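Local coordinates for protein serine-tRNA ligase (Naegleria fowleri, PDB 6BLJ) that probably charges serine-specific tRNA with serine in the cytoplasm, in an ATP-dependent reaction that passes through a seryl-adenylate, as a class II aminoacyl-tRNA synthetase, at residues Val158-Asn163 against Ile376-Leu381; Asn347-Met352 against Cys410-Asp415; Ser343-Lys348 against Glu434-His439; Lys239-Ile244 against Asp354-Asn359; Asn175-Val180 against Glu392-Gly397. All blocks are in the same frame, centred on the assembly; numbering follows the deposited sequence.

Contact 1. Residues Val158-Asn163 against Ile376-Leu381; sequences VVVSDN and IVSGAL
Ser-378 N meets the carbonyl of Val-159 nearly end-on (C=O...N 173°), at 2.7 Å from Val-159 O. Val-377 CA sends a C-H toward the same oxygen from 3.3 Å, a second and softer contact. The next N-H, Gly-379 N, bonds Ser-161 O, two residues past Val-159, at 2.8 Å. Between these two, Ser-378 OG takes the N-H of Ser-161 at 3.3 Å. Chi1 of 55° sets that hydroxyl between its own backbone N and carbonyl carbon, facing the other chain segment, and Arg-32 O is its stronger partner. Aliphatic groups fill the flanks. Val-158 CG1 rests against Ser-378 CB at 3.7 Å and reaches the CD1 methyl of Leu-381, while Val-377 CG1 lies near Val-159 CG1 and Ser-161 CB. Beyond the contact, Asp-162 bonds Asn-402 of the second subunit. Ser-161 OG, also bonded to Asn-166, accepts the N-H of Asn-163 at 3.1 Å, an ST turn that shapes the linker. The three cross-segment bonds lace this linker, which follows helix 114-147, probably part of the tRNA-binding arm, to the loop between strands 371-375 and 387-394 of the class II catalytic core.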
# COMPACT_ATOMS: atom_id res chain seq x y z
N VAL A 158 -4.40 -28.56 19.08
CA VAL A 158 -4.57 -27.11 19.10
C VAL A 158 -5.84 -26.76 19.87
O VAL A 158 -6.89 -27.38 19.67
CB VAL A 158 -4.62 -26.57 17.66
CG1 VAL A 158 -4.96 -25.09 17.64
CG2 VAL A 158 -3.29 -26.84 16.93
N VAL A 159 -5.75 -25.77 20.76
CA VAL A 159 -6.93 -25.28 21.46
C VAL A 159 -7.89 -24.65 20.46
O VAL A 159 -7.49 -23.78 19.66
CB VAL A 159 -6.55 -24.29 22.57
CG1 VAL A 159 -7.80 -23.67 23.18
CG2 VAL A 159 -5.74 -25.01 23.64
N VAL A 160 -9.14 -25.09 20.48
CA VAL A 160 -10.16 -24.62 19.55
C VAL A 160 -10.84 -23.40 20.15
O VAL A 160 -11.57 -23.50 21.14
CB VAL A 160 -11.18 -25.73 19.24
CG1 VAL A 160 -12.24 -25.22 18.27
CG2 VAL A 160 -10.48 -26.96 18.67
N SER A 161 -10.58 -22.23 19.58
CA SER A 161 -11.15 -20.98 20.05
C SER A 161 -10.80 -19.89 19.06
O SER A 161 -9.82 -20.01 18.32
CB SER A 161 -10.65 -20.62 21.46
OG SER A 161 -11.16 -19.37 21.88
N ASP A 162 -11.60 -18.83 19.06
CA ASP A 162 -11.33 -17.64 18.25
C ASP A 162 -10.70 -16.51 19.07
O ASP A 162 -10.47 -15.43 18.52
CB ASP A 162 -12.62 -17.14 17.58
CG ASP A 162 -13.71 -16.76 18.59
OD1 ASP A 162 -13.46 -16.86 19.81
OD2 ASP A 162 -14.84 -16.41 18.17
N ASN A 163 -10.47 -16.72 20.36
CA ASN A 163 -9.99 -15.67 21.25
C ASN A 163 -8.68 -16.11 21.87
O ASN A 163 -8.64 -17.11 22.59
CB ASN A 163 -11.03 -15.38 22.34
CG ASN A 163 -10.67 -14.19 23.22
OD1 ASN A 163 -9.53 -13.72 23.23
ND2 ASN A 163 -11.64 -13.72 24.00
N ILE A 376 -1.27 -21.74 20.82
CA ILE A 376 -2.02 -20.66 20.17
C ILE A 376 -3.34 -21.21 19.63
O ILE A 376 -3.37 -22.21 18.91
CB ILE A 376 -1.20 -20.02 19.04
CG1 ILE A 376 0.09 -19.38 19.58
CG2 ILE A 376 -2.01 -18.93 18.32
CD1 ILE A 376 -0.16 -18.26 20.58
N VAL A 377 -4.44 -20.49 19.93
CA VAL A 377 -5.77 -20.99 19.60
C VAL A 377 -5.96 -21.14 18.09
O VAL A 377 -5.37 -20.40 17.28
CB VAL A 377 -6.86 -20.08 20.20
CG1 VAL A 377 -6.74 -20.03 21.71
CG2 VAL A 377 -6.79 -18.66 19.61
N SER A 378 -6.82 -22.08 17.70
CA SER A 378 -6.98 -22.44 16.29
C SER A 378 -7.40 -21.24 15.44
O SER A 378 -6.97 -21.12 14.29
CB SER A 378 -7.99 -23.56 16.16
OG SER A 378 -9.21 -23.19 16.77
N GLY A 379 -8.25 -20.36 15.98
CA GLY A 379 -8.71 -19.22 15.19
C GLY A 379 -7.63 -18.20 14.86
O GLY A 379 -7.82 -17.38 13.96
N ALA A 380 -6.50 -18.23 15.57
CA ALA A 380 -5.45 -17.25 15.33
C ALA A 380 -4.32 -17.77 14.44
O ALA A 380 -3.44 -16.98 14.07
CB ALA A 380 -4.86 -16.76 16.66
N LEU A 381 -4.31 -19.06 14.10
CA LEU A 381 -3.27 -19.58 13.21
C LEU A 381 -3.40 -18.99 11.81
O LEU A 381 -4.51 -18.83 11.30
CB LEU A 381 -3.36 -21.11 13.12
CG LEU A 381 -3.17 -21.91 14.42
CD1 LEU A 381 -3.44 -23.38 14.18
CD2 LEU A 381 -1.76 -21.69 14.97

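Contact 2. Residues Asn347-Met352 against Cys410-Asp415; sequences NKSWEM and CSNCTD
Asn-412, Trp-350 and Ser-349 form the heart of this buried contact between the first turn of helix 348-366 and the end of strand 404-412. The amide nitrogen of Asn-412 sits over the centre of the Trp-350 indole, 3.0 Å above its plane, and the amide is inclined by 61° to the ring. Asn-412 CB lies by the CZ3-CH2 side of the six-membered ring, 3.6 Å from Trp-350 CZ3. The amide nitrogen also donates to Ser-349 OG, on the same side of the indole; this bond measures 3.2 Å from Asn-412 ND2, is fairly straight (162°) and runs close to the amide plane. Ser-349 OG has a stronger partner in His-439 ND1, so the hydroxyl is held from two directions. Chi1 of -172° swings the Asn-412 amide away from its backbone N and out to the helix. Thr-414 CG2 adds a looser touch, 4.0 Å from Trp-350 CZ2, while its hydroxyl bonds Asn-152. Around the indole also lie His-155 and, edge-to-face, His-7 of the expression tag. Asn-412 OD1 accepts Thr-414 N at 2.9 Å, from above the carbonyl plane: an Asx turn closing a strand of the class II antiparallel sheet, against which the helix packs.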
# COMPACT_ATOMS: atom_id res chain seq x y z
N ASN A 347 5.48 -39.06 11.57
CA ASN A 347 5.35 -37.95 12.53
C ASN A 347 6.68 -37.23 12.79
O ASN A 347 6.83 -36.56 13.81
CB ASN A 347 4.75 -38.42 13.86
CG ASN A 347 3.25 -38.60 13.80
OD1 ASN A 347 2.55 -37.84 13.13
ND2 ASN A 347 2.74 -39.61 14.49
N LYS A 348 7.63 -37.31 11.85
CA LYS A 348 8.92 -36.67 12.05
C LYS A 348 8.80 -35.16 12.18
O LYS A 348 9.52 -34.54 12.97
CB LYS A 348 9.89 -37.02 10.92
CG LYS A 348 10.80 -38.18 11.27
CD LYS A 348 11.19 -38.97 10.07
CE LYS A 348 11.90 -40.25 10.51
NZ LYS A 348 12.36 -41.01 9.34
N SER A 349 7.91 -34.54 11.40
CA SER A 349 7.81 -33.09 11.51
C SER A 349 7.26 -32.68 12.88
O SER A 349 7.69 -31.66 13.43
CB SER A 349 6.95 -32.51 10.38
OG SER A 349 5.59 -32.89 10.47
N TRP A 350 6.36 -33.50 13.46
CA TRP A 350 5.85 -33.24 14.81
C TRP A 350 6.93 -33.47 15.87
O TRP A 350 6.99 -32.74 16.87
CB TRP A 350 4.60 -34.09 15.08
CG TRP A 350 3.51 -33.65 14.17
CD1 TRP A 350 2.96 -34.34 13.12
CD2 TRP A 350 2.91 -32.35 14.15
NE1 TRP A 350 2.03 -33.56 12.47
CE2 TRP A 350 1.99 -32.33 13.08
CE3 TRP A 350 3.05 -31.20 14.94
CZ2 TRP A 350 1.21 -31.21 12.79
CZ3 TRP A 350 2.28 -30.09 14.65
CH2 TRP A 350 1.37 -30.10 13.58
N GLU A 351 7.78 -34.47 15.67
CA GLU A 351 8.93 -34.63 16.56
C GLU A 351 9.89 -33.44 16.43
O GLU A 351 10.44 -32.96 17.43
CB GLU A 351 9.64 -35.95 16.27
CG GLU A 351 8.78 -37.17 16.61
CD GLU A 351 9.35 -38.47 16.08
OE1 GLU A 351 10.47 -38.45 15.52
OE2 GLU A 351 8.68 -39.51 16.20
N MET A 352 10.08 -32.94 15.21
CA MET A 352 10.97 -31.80 15.02
C MET A 352 10.39 -30.53 15.66
O MET A 352 11.14 -29.68 16.16
CB MET A 352 11.24 -31.59 13.53
CG MET A 352 12.32 -30.57 13.21
SD MET A 352 13.91 -31.00 13.94
CE MET A 352 14.23 -32.61 13.19
N CYS A 410 6.85 -20.67 17.15
CA CYS A 410 7.33 -21.94 16.60
C CYS A 410 6.15 -22.62 15.92
O CYS A 410 5.13 -22.86 16.58
CB CYS A 410 7.91 -22.82 17.72
SG CYS A 410 8.40 -24.51 17.27
N SER A 411 6.26 -22.90 14.63
CA SER A 411 5.14 -23.41 13.84
C SER A 411 5.55 -24.63 13.02
O SER A 411 6.64 -24.66 12.42
CB SER A 411 4.61 -22.34 12.86
OG SER A 411 4.21 -21.17 13.55
N ASN A 412 4.66 -25.62 12.96
CA ASN A 412 4.75 -26.70 11.98
C ASN A 412 3.78 -26.37 10.85
O ASN A 412 2.57 -26.25 11.09
CB ASN A 412 4.40 -28.05 12.60
CG ASN A 412 4.67 -29.22 11.64
OD1 ASN A 412 5.05 -29.01 10.48
ND2 ASN A 412 4.46 -30.45 12.12
N CYS A 413 4.30 -26.19 9.64
CA CYS A 413 3.48 -25.89 8.47
C CYS A 413 3.24 -27.10 7.58
O CYS A 413 2.68 -26.95 6.49
CB CYS A 413 4.12 -24.77 7.66
SG CYS A 413 4.21 -23.18 8.58
N THR A 414 3.62 -28.30 8.05
CA THR A 414 3.64 -29.54 7.27
C THR A 414 3.98 -29.24 5.81
O THR A 414 5.03 -28.65 5.55
CB THR A 414 2.34 -30.35 7.45
OG1 THR A 414 1.20 -29.66 6.92
CG2 THR A 414 2.12 -30.64 8.93
N ASP A 415 3.12 -29.61 4.85
CA ASP A 415 3.48 -29.43 3.44
C ASP A 415 2.73 -28.28 2.77
O ASP A 415 2.68 -28.22 1.54
CB ASP A 415 3.32 -30.74 2.65
CG ASP A 415 1.89 -31.22 2.53
OD1 ASP A 415 0.93 -30.48 2.86
OD2 ASP A 415 1.72 -32.39 2.10

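Contact 3. Residues Ser343-Lys348 against Glu434-His439; sequences SPKDNK and EVEFCH
Ser-343, whose carbonyl O lies 4.2 Å from CG of the His-439 ring, has a hydroxyl held by two groups. Its OG accepts the N-H of Lys-345 at 2.9 Å in an ST turn and also bonds the carboxylate of Glu-299, which fixes the start of the loop. Pro-344 then bears on the opposing strand: its CA stands over one face of the His-439 imidazole, 3.8 Å from the ring centroid and 20° off the normal, a CH-pi contact. Pro-344 CB meets the backbone as well, 3.2 Å from Phe-437 O. The imidazole is held by its ND1, which is hydrogen-bonded to Ser-349 OG. Strands 332-342 and 436-447 are antiparallel neighbours in the class II sheet, and segment 343-348 is the connection by which the first of them turns into helix 348-366. A type I' turn over Lys-345 to Lys-348 makes the reversal, with Lys-348 N 3.0 Å from Lys-345 O and left-handed backbone angles at Asp-346 and Asn-347. Farther out, Lys-345 and Glu-436 form a salt bridge. The lysine chain bends at chi2 (-58°) and again at chi4, bringing its ammonium across the end of the extended glutamate; the separation of 2.4 Å between Lys-345 NZ and Glu-436 OE2 is implausibly short, so its exact length is doubtful.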
# COMPACT_ATOMS: atom_id res chain seq x y z
N SER A 343 11.32 -35.03 6.50
CA SER A 343 10.52 -36.04 5.84
C SER A 343 9.05 -35.87 6.21
O SER A 343 8.73 -35.39 7.29
CB SER A 343 11.00 -37.44 6.24
OG SER A 343 10.02 -38.42 5.97
N PRO A 344 8.13 -36.23 5.31
CA PRO A 344 6.71 -36.23 5.66
C PRO A 344 6.25 -37.50 6.36
O PRO A 344 5.06 -37.61 6.66
CB PRO A 344 6.03 -36.08 4.29
CG PRO A 344 6.94 -36.84 3.38
CD PRO A 344 8.35 -36.58 3.89
N LYS A 345 7.15 -38.44 6.63
CA LYS A 345 6.80 -39.74 7.18
C LYS A 345 6.88 -39.76 8.71
O LYS A 345 7.58 -38.96 9.33
CB LYS A 345 7.73 -40.81 6.62
CG LYS A 345 7.74 -40.88 5.11
CD LYS A 345 6.35 -41.14 4.57
CE LYS A 345 6.39 -41.34 3.07
NZ LYS A 345 5.14 -40.87 2.42
N ASP A 346 6.12 -40.69 9.30
CA ASP A 346 6.33 -41.16 10.68
C ASP A 346 6.37 -40.04 11.71
O ASP A 346 7.17 -40.07 12.65
CB ASP A 346 7.62 -41.99 10.77
CG ASP A 346 7.59 -43.20 9.88
OD1 ASP A 346 6.50 -43.75 9.66
OD2 ASP A 346 8.67 -43.59 9.39
N ASN A 347 5.48 -39.06 11.57
CA ASN A 347 5.35 -37.95 12.53
C ASN A 347 6.68 -37.23 12.79
O ASN A 347 6.83 -36.56 13.81
CB ASN A 347 4.75 -38.42 13.86
CG ASN A 347 3.25 -38.60 13.80
OD1 ASN A 347 2.55 -37.84 13.13
ND2 ASN A 347 2.74 -39.61 14.49
N LYS A 348 7.63 -37.31 11.85
CA LYS A 348 8.92 -36.67 12.05
C LYS A 348 8.80 -35.16 12.18
O LYS A 348 9.52 -34.54 12.97
CB LYS A 348 9.89 -37.02 10.92
CG LYS A 348 10.80 -38.18 11.27
CD LYS A 348 11.19 -38.97 10.07
CE LYS A 348 11.90 -40.25 10.51
NZ LYS A 348 12.36 -41.01 9.34
N GLU A 434 1.76 -37.59 -8.82
CA GLU A 434 1.52 -38.17 -7.50
C GLU A 434 2.75 -38.01 -6.62
O GLU A 434 3.08 -38.88 -5.82
CB GLU A 434 1.12 -39.64 -7.61
N VAL A 435 3.44 -36.87 -6.77
CA VAL A 435 4.62 -36.62 -5.96
C VAL A 435 4.22 -36.43 -4.51
O VAL A 435 3.08 -36.06 -4.19
CB VAL A 435 5.38 -35.39 -6.49
N GLU A 436 5.16 -36.69 -3.62
CA GLU A 436 5.01 -36.41 -2.20
C GLU A 436 5.81 -35.15 -1.89
O GLU A 436 6.78 -34.84 -2.58
CB GLU A 436 5.55 -37.59 -1.39
CG GLU A 436 5.04 -38.95 -1.84
CD GLU A 436 5.68 -40.08 -1.06
OE1 GLU A 436 6.66 -40.69 -1.55
OE2 GLU A 436 5.22 -40.35 0.06
N PHE A 437 5.44 -34.46 -0.82
CA PHE A 437 6.13 -33.22 -0.46
C PHE A 437 6.78 -33.32 0.92
O PHE A 437 6.31 -34.05 1.79
CB PHE A 437 5.17 -32.02 -0.53
CG PHE A 437 4.58 -31.82 -1.89
CD1 PHE A 437 5.25 -31.04 -2.84
CD2 PHE A 437 3.37 -32.41 -2.25
CE1 PHE A 437 4.73 -30.86 -4.11
CE2 PHE A 437 2.85 -32.23 -3.52
CZ PHE A 437 3.52 -31.45 -4.44
N CYS A 438 7.86 -32.57 1.09
CA CYS A 438 8.49 -32.46 2.40
C CYS A 438 7.61 -31.62 3.33
O CYS A 438 6.63 -30.99 2.91
CB CYS A 438 9.88 -31.83 2.30
SG CYS A 438 11.06 -32.82 1.33
N HIS A 439 7.99 -31.59 4.61
CA HIS A 439 7.41 -30.68 5.58
C HIS A 439 8.42 -29.59 5.92
O HIS A 439 9.63 -29.84 5.89
CB HIS A 439 6.99 -31.38 6.88
CG HIS A 439 5.84 -32.33 6.71
ND1 HIS A 439 5.17 -32.86 7.79
CD2 HIS A 439 5.25 -32.83 5.60
CE1 HIS A 439 4.22 -33.67 7.34
NE2 HIS A 439 4.25 -33.66 6.02

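Contact 4. Residues Lys239-Ile244 against Asp354-Asn359; sequences KGYMPI and DEMIGN
Tyr-241 reaches helix 348-366 with its hydroxyl, which donates to Glu-355 OE2 at 3.0 Å. The oxygen is met on its anti side, 26° out of the carboxylate plane, and lies near the plane of the phenol ring. Both torsions serve this meeting: chi1 of -74° puts Tyr-241 CG opposite its carbonyl carbon and points the ring at the helix, whereas Glu-355 has CG opposite its N (173°) and runs out extended. OE2 also takes a salt bridge from Lys-305, which probably favours the ionised carboxylate. Tyr-241 stands at the junction where helix 220-238 gives way to strand 242-245, a helix-strand unit consistent with class II motif 1. Gly-240, with positive phi, is the C-prime residue of the Schellman motif that ends this helix, and farther along Ile-244 pairs with a strand of the third subunit. Asn-359 ND2 lies 3.0 Å from Tyr-241 OH, its amide almost perpendicular to the phenol ring, and is bonded to Gln-338. The other amide atom, Asn-359 OD1, faces the aliphatic part of Lys-239, 3.3 Å from its CD. That lysine chain runs straight as far as CE and bends only at chi4, sliding past the asparagine in the opposite direction. Met-356 CG packs on the hydroxyl oxygen, 3.7 Å from Tyr-241 OH.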
# COMPACT_ATOMS: atom_id res chain seq x y z
N LYS A 239 24.14 -27.61 17.68
CA LYS A 239 23.06 -28.58 17.59
C LYS A 239 22.86 -29.07 16.16
O LYS A 239 21.83 -29.70 15.86
CB LYS A 239 21.75 -28.00 18.13
CG LYS A 239 21.81 -27.60 19.60
CD LYS A 239 20.46 -27.12 20.11
CE LYS A 239 20.53 -26.78 21.58
NZ LYS A 239 20.42 -27.98 22.42
N GLY A 240 23.80 -28.79 15.26
CA GLY A 240 23.69 -29.24 13.89
C GLY A 240 22.88 -28.34 12.98
O GLY A 240 22.52 -28.78 11.88
N TYR A 241 22.60 -27.11 13.39
CA TYR A 241 21.88 -26.17 12.53
C TYR A 241 22.90 -25.37 11.71
O TYR A 241 23.75 -24.68 12.27
CB TYR A 241 20.97 -25.26 13.36
CG TYR A 241 19.73 -25.96 13.88
CD1 TYR A 241 19.84 -26.98 14.84
CD2 TYR A 241 18.46 -25.59 13.45
CE1 TYR A 241 18.70 -27.64 15.33
CE2 TYR A 241 17.32 -26.23 13.94
CZ TYR A 241 17.45 -27.25 14.88
OH TYR A 241 16.32 -27.89 15.35
N MET A 242 22.80 -25.49 10.39
CA MET A 242 23.72 -24.81 9.48
C MET A 242 23.49 -23.30 9.48
O MET A 242 22.43 -22.83 9.08
CB MET A 242 23.53 -25.37 8.07
CG MET A 242 24.18 -24.55 6.99
SD MET A 242 25.93 -24.89 6.86
CE MET A 242 25.91 -25.86 5.35
N PRO A 243 24.47 -22.50 9.92
CA PRO A 243 24.30 -21.04 9.83
C PRO A 243 24.10 -20.61 8.38
O PRO A 243 24.77 -21.12 7.47
CB PRO A 243 25.61 -20.48 10.40
CG PRO A 243 26.16 -21.59 11.26
CD PRO A 243 25.73 -22.87 10.60
N ILE A 244 23.17 -19.69 8.15
CA ILE A 244 22.93 -19.17 6.80
C ILE A 244 22.52 -17.71 6.89
O ILE A 244 21.56 -17.36 7.57
CB ILE A 244 21.90 -20.03 6.02
CG1 ILE A 244 21.69 -19.49 4.61
CG2 ILE A 244 20.56 -20.17 6.77
CD1 ILE A 244 20.86 -20.46 3.71
N ASP A 354 8.68 -30.39 18.46
CA ASP A 354 9.06 -30.48 19.87
C ASP A 354 10.54 -30.16 20.07
O ASP A 354 10.91 -29.50 21.06
CB ASP A 354 8.75 -31.89 20.41
CG ASP A 354 7.26 -32.19 20.47
OD1 ASP A 354 6.46 -31.23 20.46
OD2 ASP A 354 6.89 -33.37 20.54
N GLU A 355 11.40 -30.63 19.17
CA GLU A 355 12.83 -30.34 19.28
C GLU A 355 13.10 -28.84 19.16
O GLU A 355 13.91 -28.29 19.92
CB GLU A 355 13.61 -31.10 18.20
CG GLU A 355 15.10 -30.71 18.13
CD GLU A 355 15.89 -31.42 17.02
OE1 GLU A 355 15.74 -32.66 16.87
OE2 GLU A 355 16.64 -30.73 16.29
N MET A 356 12.41 -28.16 18.24
CA MET A 356 12.69 -26.75 17.98
C MET A 356 12.20 -25.86 19.12
O MET A 356 12.90 -24.93 19.53
CB MET A 356 12.05 -26.33 16.65
CG MET A 356 12.72 -27.02 15.44
SD MET A 356 11.76 -26.91 13.92
CE MET A 356 11.96 -25.16 13.52
N ILE A 357 10.98 -26.10 19.62
CA ILE A 357 10.56 -25.31 20.77
C ILE A 357 11.46 -25.65 21.96
O ILE A 357 11.79 -24.77 22.76
CB ILE A 357 9.06 -25.51 21.08
CG1 ILE A 357 8.55 -24.46 22.09
CG2 ILE A 357 8.76 -26.93 21.60
CD1 ILE A 357 8.69 -23.02 21.60
N GLY A 358 11.92 -26.91 22.05
CA GLY A 358 12.88 -27.28 23.09
C GLY A 358 14.20 -26.54 22.98
O GLY A 358 14.82 -26.20 23.99
N ASN A 359 14.68 -26.32 21.75
CA ASN A 359 15.89 -25.53 21.54
C ASN A 359 15.71 -24.10 22.07
O ASN A 359 16.60 -23.56 22.72
CB ASN A 359 16.26 -25.49 20.05
CG ASN A 359 16.78 -26.83 19.54
OD1 ASN A 359 17.22 -27.67 20.32
ND2 ASN A 359 16.74 -27.02 18.24

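Contact 5. Residues Asn175-Val180 against Glu392-Gly397; sequences NPRPKV and EAWFPG
At the outer end of strand 387-394 in the class II catalytic sheet, the chain that follows strand 168-173 passes over a tryptophan flanked by prolines. Pro-176 places CB over one face of the Trp-394 indole, above the five-membered ring, a CH-pi contact whose modelled spacing is too tight to be taken exactly. On the opposite face lies the backbone of Pro-396, its N 4.0 Å above the plane of the Trp-394 ring and toward the rim. The indole N-H is used at the edge: Trp-394 NE1 donates to Arg-177 O at 2.9 Å. The donor lies in the carbonyl plane, on a lone pair, although the oxygen is tilted 18° from the indole plane and the bond is bent to 139°. Trp-394 chi1 of 177° carries the indole away from its backbone N and under the passing loop. Arg-177 contributes its aliphatic portion, with CG 3.8 Å from Pro-396 CB, and the guanidinium continues to the carbonyls of Asn-458 and Gln-460, at and just after the end of helix 448-458. Tyr-404 of the adjoining strand meets the Trp-394 ring as well. Lys-179 runs along the carbonyl of Pro-396 with its methylene groups and sends its ammonium on to Glu-403 and the carbonyl of Ala-398. Within the contact its CG is 3.4 Å from Pro-396 O, and beyond the bend at chi3 its CE comes back to 3.4 Å from the same Pro-396 O.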
# COMPACT_ATOMS: atom_id res chain seq x y z
N ASN A 175 12.20 -18.46 37.29
CA ASN A 175 11.94 -17.80 38.57
C ASN A 175 11.76 -16.31 38.30
O ASN A 175 12.72 -15.54 38.36
CB ASN A 175 13.08 -18.05 39.54
CG ASN A 175 13.35 -19.54 39.71
OD1 ASN A 175 14.39 -20.04 39.30
ND2 ASN A 175 12.41 -20.25 40.29
N PRO A 176 10.53 -15.87 37.99
CA PRO A 176 10.31 -14.46 37.66
C PRO A 176 10.46 -13.58 38.89
O PRO A 176 9.77 -13.77 39.88
CB PRO A 176 8.88 -14.43 37.11
CG PRO A 176 8.23 -15.69 37.61
CD PRO A 176 9.32 -16.70 37.81
N ARG A 177 11.35 -12.60 38.81
CA ARG A 177 11.53 -11.68 39.91
C ARG A 177 10.26 -10.85 40.10
O ARG A 177 9.58 -10.53 39.13
CB ARG A 177 12.74 -10.77 39.66
CG ARG A 177 12.50 -9.66 38.57
CD ARG A 177 13.81 -8.94 38.26
NE ARG A 177 14.13 -7.94 39.30
CZ ARG A 177 15.25 -7.23 39.34
NH1 ARG A 177 16.20 -7.42 38.44
NH2 ARG A 177 15.44 -6.36 40.32
N PRO A 178 9.91 -10.51 41.34
CA PRO A 178 8.73 -9.67 41.58
C PRO A 178 8.92 -8.27 41.02
O PRO A 178 10.03 -7.76 40.92
CB PRO A 178 8.60 -9.64 43.11
CG PRO A 178 9.92 -10.05 43.64
CD PRO A 178 10.65 -10.83 42.58
N LYS A 179 7.80 -7.65 40.65
CA LYS A 179 7.85 -6.28 40.14
C LYS A 179 8.36 -5.32 41.20
O LYS A 179 9.10 -4.38 40.89
CB LYS A 179 6.47 -5.87 39.63
CG LYS A 179 5.90 -6.87 38.61
CD LYS A 179 4.54 -6.44 38.04
CE LYS A 179 4.70 -5.44 36.91
NZ LYS A 179 3.41 -5.19 36.21
N VAL A 180 8.01 -5.58 42.46
CA VAL A 180 8.46 -4.78 43.59
C VAL A 180 9.24 -5.71 44.52
O VAL A 180 8.73 -6.76 44.92
CB VAL A 180 7.27 -4.13 44.33
CG1 VAL A 180 7.74 -3.34 45.52
CG2 VAL A 180 6.51 -3.21 43.36
N GLU A 392 6.44 -16.94 25.74
CA GLU A 392 6.18 -15.61 26.27
C GLU A 392 7.06 -15.42 27.50
O GLU A 392 6.98 -16.21 28.45
CB GLU A 392 4.70 -15.43 26.63
CG GLU A 392 3.73 -15.57 25.43
CD GLU A 392 2.28 -15.35 25.82
OE1 GLU A 392 1.95 -15.41 27.04
OE2 GLU A 392 1.45 -15.16 24.92
N ALA A 393 7.90 -14.39 27.48
CA ALA A 393 8.84 -14.14 28.56
C ALA A 393 8.28 -13.13 29.55
O ALA A 393 7.40 -12.34 29.24
CB ALA A 393 10.18 -13.64 28.01
N TRP A 394 8.83 -13.19 30.76
CA TRP A 394 8.47 -12.31 31.87
C TRP A 394 9.12 -10.93 31.72
O TRP A 394 10.35 -10.82 31.58
CB TRP A 394 8.93 -12.98 33.17
CG TRP A 394 8.73 -12.24 34.44
CD1 TRP A 394 9.71 -11.71 35.25
CD2 TRP A 394 7.48 -11.98 35.10
NE1 TRP A 394 9.14 -11.13 36.36
CE2 TRP A 394 7.78 -11.27 36.29
CE3 TRP A 394 6.14 -12.26 34.79
CZ2 TRP A 394 6.78 -10.86 37.18
CZ3 TRP A 394 5.15 -11.84 35.68
CH2 TRP A 394 5.48 -11.15 36.86
N PHE A 395 8.31 -9.88 31.79
CA PHE A 395 8.77 -8.49 31.75
C PHE A 395 8.38 -7.82 33.07
O PHE A 395 7.27 -7.29 33.20
CB PHE A 395 8.16 -7.73 30.56
CG PHE A 395 8.80 -8.06 29.23
CD1 PHE A 395 8.45 -9.21 28.54
CD2 PHE A 395 9.75 -7.21 28.67
CE1 PHE A 395 9.02 -9.50 27.31
CE2 PHE A 395 10.33 -7.49 27.44
CZ PHE A 395 9.96 -8.65 26.75
N PRO A 396 9.26 -7.84 34.08
CA PRO A 396 8.87 -7.33 35.42
C PRO A 396 8.60 -5.84 35.47
O PRO A 396 8.03 -5.35 36.46
CB PRO A 396 10.06 -7.71 36.32
CG PRO A 396 11.24 -7.80 35.37
CD PRO A 396 10.66 -8.33 34.05
N GLY A 397 9.01 -5.08 34.46
CA GLY A 397 8.68 -3.68 34.42
C GLY A 397 7.41 -3.34 33.67
O GLY A 397 7.08 -2.16 33.55

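Overall arrangement
Contacts 2 and 3 touch, with centres about 10 Å apart, joined by Ser-349 and His-439; contact 4 lies farther along the shared helix 348-366, about 13 Å from contact 2 between centres. Strands 387-394, 404-412 and 436-447 of one mixed sheet carry segments of contacts 5, 2 and 3. Contact 5 sits at the far end, about 41 Å from contact 3 between centres, while the centre of contact 1 is about 18 Å from that of contact 2. Along the chain, 158-163, 175-180 and 239-244 come first and are matched with much later segments. Together they join the linker after helix 114-147, the strand that pairs with another subunit and the sheet that carries AMP-pocket residues.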